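Local coordinates for chloromuconate cycloisomerase (Rhodococcus opacus, PDB 4M0X), which is a manganese-bound member of the enolase superfamily, in which a capping N-terminal domain is joined to a barrel domain, at residues A[11-16]-A[334-339]. Numbering follows the deposited sequence.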
ATOM      1  N   THR A  11     -18.891 -45.795  -9.370  1.00 25.53           N
ATOM      2  CA  THR A  11     -18.272 -47.063  -8.992  1.00 25.41           C
ATOM      3  C   THR A  11     -16.791 -46.879  -8.685  1.00 26.47           C
ATOM      4  O   THR A  11     -16.018 -46.387  -9.544  1.00 25.44           O
ATOM      5  CB  THR A  11     -18.274 -48.046 -10.171  1.00 25.83           C
ATOM      6  OG1 THR A  11     -19.614 -48.257 -10.645  1.00 26.22           O
ATOM      7  CG2 THR A  11     -17.612 -49.355  -9.776  1.00 23.85           C
ATOM      8  N   ILE A  12     -16.405 -47.322  -7.490  1.00 25.09           N
ATOM      9  CA  ILE A  12     -15.034 -47.252  -7.011  1.00 24.48           C
ATOM     10  C   ILE A  12     -14.164 -48.310  -7.755  1.00 24.85           C
ATOM     11  O   ILE A  12     -14.463 -49.508  -7.736  1.00 26.00           O
ATOM     12  CB  ILE A  12     -15.023 -47.373  -5.463  1.00 23.89           C
ATOM     13  CG1 ILE A  12     -15.864 -46.252  -4.839  1.00 23.38           C
ATOM     14  CG2 ILE A  12     -13.628 -47.331  -4.868  1.00 23.85           C
ATOM     15  CD1 ILE A  12     -16.298 -46.524  -3.400  1.00 22.43           C
ATOM     16  N   VAL A  13     -13.114 -47.852  -8.438  1.00 23.08           N
ATOM     17  CA  VAL A  13     -12.234 -48.737  -9.209  1.00 23.67           C
ATOM     18  C   VAL A  13     -10.784 -48.698  -8.706  1.00 24.83           C
ATOM     19  O   VAL A  13     -10.246 -47.625  -8.379  1.00 26.81           O
ATOM     20  CB  VAL A  13     -12.221 -48.324 -10.689  1.00 22.67           C
ATOM     21  CG1 VAL A  13     -11.253 -49.215 -11.480  1.00 21.67           C
ATOM     22  CG2 VAL A  13     -13.618 -48.302 -11.256  1.00 18.94           C
ATOM     23  N   ASP A  14     -10.134 -49.843  -8.631  1.00 26.01           N
ATOM     24  CA  ASP A  14      -8.738 -49.831  -8.180  1.00 29.54           C
ATOM     25  C   ASP A  14      -7.928 -50.289  -9.349  1.00 29.21           C
ATOM     26  O   ASP A  14      -8.249 -51.302  -9.950  1.00 32.56           O
ATOM     27  CB  ASP A  14      -8.471 -50.763  -6.990  1.00 31.27           C
ATOM     28  CG  ASP A  14      -9.206 -50.349  -5.702  1.00 34.96           C
ATOM     29  OD1 ASP A  14      -9.117 -49.169  -5.236  1.00 34.56           O
ATOM     30  OD2 ASP A  14      -9.856 -51.258  -5.126  1.00 39.34           O
ATOM     31  N   LEU A  15      -6.887 -49.551  -9.684  1.00 29.76           N
ATOM     32  CA  LEU A  15      -6.107 -49.866 -10.881  1.00 31.06           C
ATOM     33  C   LEU A  15      -4.674 -50.213 -10.575  1.00 31.94           C
ATOM     34  O   LEU A  15      -3.956 -49.432  -9.944  1.00 31.20           O
ATOM     35  CB  LEU A  15      -6.173 -48.709 -11.896  1.00 30.56           C
ATOM     36  CG  LEU A  15      -7.547 -48.518 -12.544  1.00 29.30           C
ATOM     37  CD1 LEU A  15      -7.507 -47.393 -13.554  1.00 30.17           C
ATOM     38  CD2 LEU A  15      -8.032 -49.810 -13.199  1.00 28.46           C
ATOM     39  N   PRO A  16      -4.241 -51.389 -11.027  1.00 34.95           N
ATOM     40  CA  PRO A  16      -2.860 -51.845 -10.829  1.00 35.94           C
ATOM     41  C   PRO A  16      -1.863 -50.843 -11.409  1.00 35.95           C
ATOM     42  O   PRO A  16      -2.017 -50.408 -12.538  1.00 35.41           O
ATOM     43  CB  PRO A  16      -2.826 -53.154 -11.604  1.00 33.27           C
ATOM     44  CG  PRO A  16      -3.813 -52.938 -12.692  1.00 35.30           C
ATOM     45  CD  PRO A  16      -4.949 -52.246 -11.981  1.00 35.66           C
ATOM     46  N   ASP A 334      -3.191 -51.364 -16.256  1.00 30.93           N
ATOM     47  CA  ASP A 334      -4.488 -51.560 -16.895  1.00 31.73           C
ATOM     48  C   ASP A 334      -5.479 -50.460 -16.498  1.00 30.23           C
ATOM     49  O   ASP A 334      -5.242 -49.738 -15.542  1.00 29.27           O
ATOM     50  CB  ASP A 334      -5.042 -52.929 -16.538  1.00 35.95           C
ATOM     51  CG  ASP A 334      -6.037 -53.466 -17.560  1.00 39.71           C
ATOM     52  OD1 ASP A 334      -6.652 -52.701 -18.342  1.00 37.83           O
ATOM     53  OD2 ASP A 334      -6.229 -54.694 -17.552  1.00 45.02           O
ATOM     54  N   GLU A 335      -6.583 -50.348 -17.236  1.00 28.21           N
ATOM     55  CA  GLU A 335      -7.478 -49.190 -17.176  1.00 29.27           C
ATOM     56  C   GLU A 335      -8.945 -49.577 -17.386  1.00 28.44           C
ATOM     57  O   GLU A 335      -9.241 -50.739 -17.593  1.00 28.06           O
ATOM     58  CB  GLU A 335      -7.049 -48.134 -18.201  1.00 28.13           C
ATOM     59  CG  GLU A 335      -5.596 -47.702 -18.049  1.00 30.27           C
ATOM     60  CD  GLU A 335      -5.345 -46.208 -18.323  1.00 32.87           C
ATOM     61  OE1 GLU A 335      -6.242 -45.362 -17.965  1.00 30.51           O
ATOM     62  OE2 GLU A 335      -4.236 -45.900 -18.883  1.00 28.41           O
ATOM     63  N   VAL A 336      -9.871 -48.627 -17.293  1.00 27.95           N
ATOM     64  CA  VAL A 336     -11.266 -48.945 -17.665  1.00 27.18           C
ATOM     65  C   VAL A 336     -11.640 -48.402 -19.051  1.00 28.65           C
ATOM     66  O   VAL A 336     -12.798 -48.361 -19.418  1.00 30.67           O
ATOM     67  CB  VAL A 336     -12.327 -48.626 -16.568  1.00 25.09           C
ATOM     68  CG1 VAL A 336     -11.974 -49.332 -15.273  1.00 24.93           C
ATOM     69  CG2 VAL A 336     -12.501 -47.132 -16.328  1.00 22.99           C
ATOM     70  N   VAL A 337     -10.648 -48.018 -19.843  1.00 29.91           N
ATOM     71  CA  VAL A 337     -10.943 -47.583 -21.213  1.00 29.08           C
ATOM     72  C   VAL A 337     -10.536 -48.633 -22.224  1.00 27.50           C
ATOM     73  O   VAL A 337      -9.780 -49.524 -21.914  1.00 29.14           O
ATOM     74  CB  VAL A 337     -10.373 -46.182 -21.568  1.00 28.57           C
ATOM     75  CG1 VAL A 337     -11.125 -45.117 -20.780  1.00 29.20           C
ATOM     76  CG2 VAL A 337      -8.879 -46.082 -21.342  1.00 26.31           C
ATOM     77  N   THR A 338     -11.072 -48.542 -23.425  1.00 26.07           N
ATOM     78  CA  THR A 338     -10.652 -49.438 -24.468  1.00 27.81           C
ATOM     79  C   THR A 338      -9.258 -49.085 -25.048  1.00 31.74           C
ATOM     80  O   THR A 338      -8.566 -49.953 -25.524  1.00 31.07           O
ATOM     81  CB  THR A 338     -11.694 -49.502 -25.589  1.00 24.92           C
ATOM     82  OG1 THR A 338     -11.965 -48.180 -26.059  1.00 23.25           O
ATOM     83  CG2 THR A 338     -12.954 -50.134 -25.081  1.00 23.34           C
ATOM     84  N   GLU A 339      -8.877 -47.806 -25.004  1.00 38.46           N
ATOM     85  CA  GLU A 339      -7.618 -47.309 -25.547  1.00 42.12           C
ATOM     86  C   GLU A 339      -7.068 -46.218 -24.635  1.00 42.02           C
ATOM     87  O   GLU A 339      -7.568 -45.092 -24.651  1.00 42.29           O
ATOM     88  CB  GLU A 339      -7.824 -46.738 -26.944  1.00 49.35           C
ATOM     89  CG  GLU A 339      -8.058 -47.793 -28.007  1.00 59.60           C
ATOM     90  CD  GLU A 339      -8.653 -47.224 -29.281  1.00 70.80           C
ATOM     91  OE1 GLU A 339      -8.243 -46.106 -29.700  1.00 80.06           O
ATOM     92  OE2 GLU A 339      -9.530 -47.907 -29.866  1.00 68.94           O
TER
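Val-13, Leu-15 and Pro-16 make a largely buried van der Waals contact with Asp-334, Glu-335 and Val-336, a case of a sheet and a loop joined by side chains without any backbone pairing. The strand 5-17 belongs to the antiparallel sheet of the N-terminal domain; the loop lies late in the chain, between strands 323-324 and 347-349, and over 334-336 it runs almost antiparallel to the strand (164°). Alternation along the strand sends Val-13 and Leu-15 to the same side. Val-13 places CG1 anti to its own nitrogen (chi1 178°), and this methyl meets CG1 of Val-336 at 3.9 Å. Leu-15 reaches the loop backbone instead: its CD2 lies 3.6 Å from the carbonyl O of Asp-334, while CD1 rests 4.0 Å from CA of Glu-335. At the end of the contact the ring of Pro-16 lies alongside Asp-334, CG to CB 4.0 Å, the two side chains pointing the same way.

The acids turn their polar ends elsewhere. OD1 of Asp-334 accepts a 2.6 Å hydrogen bond from N of Glu-335 and forms a salt bridge with Arg-364; its OD2 is hydrogen-bonded with the OH of Tyr-368. The CB of Glu-335 points away from the strand, and OE1 accepts a hydrogen bond from the backbone N of Ser-304. Leu-365 and Tyr-368 of helix 362-368 also pack on Val-13, and Leu-35 touches Val-336. The late loop and helix 362-368 thus return to pack on the N-terminal sheet, as in the enolase superfamily, where the C-terminal segment completes the capping domain.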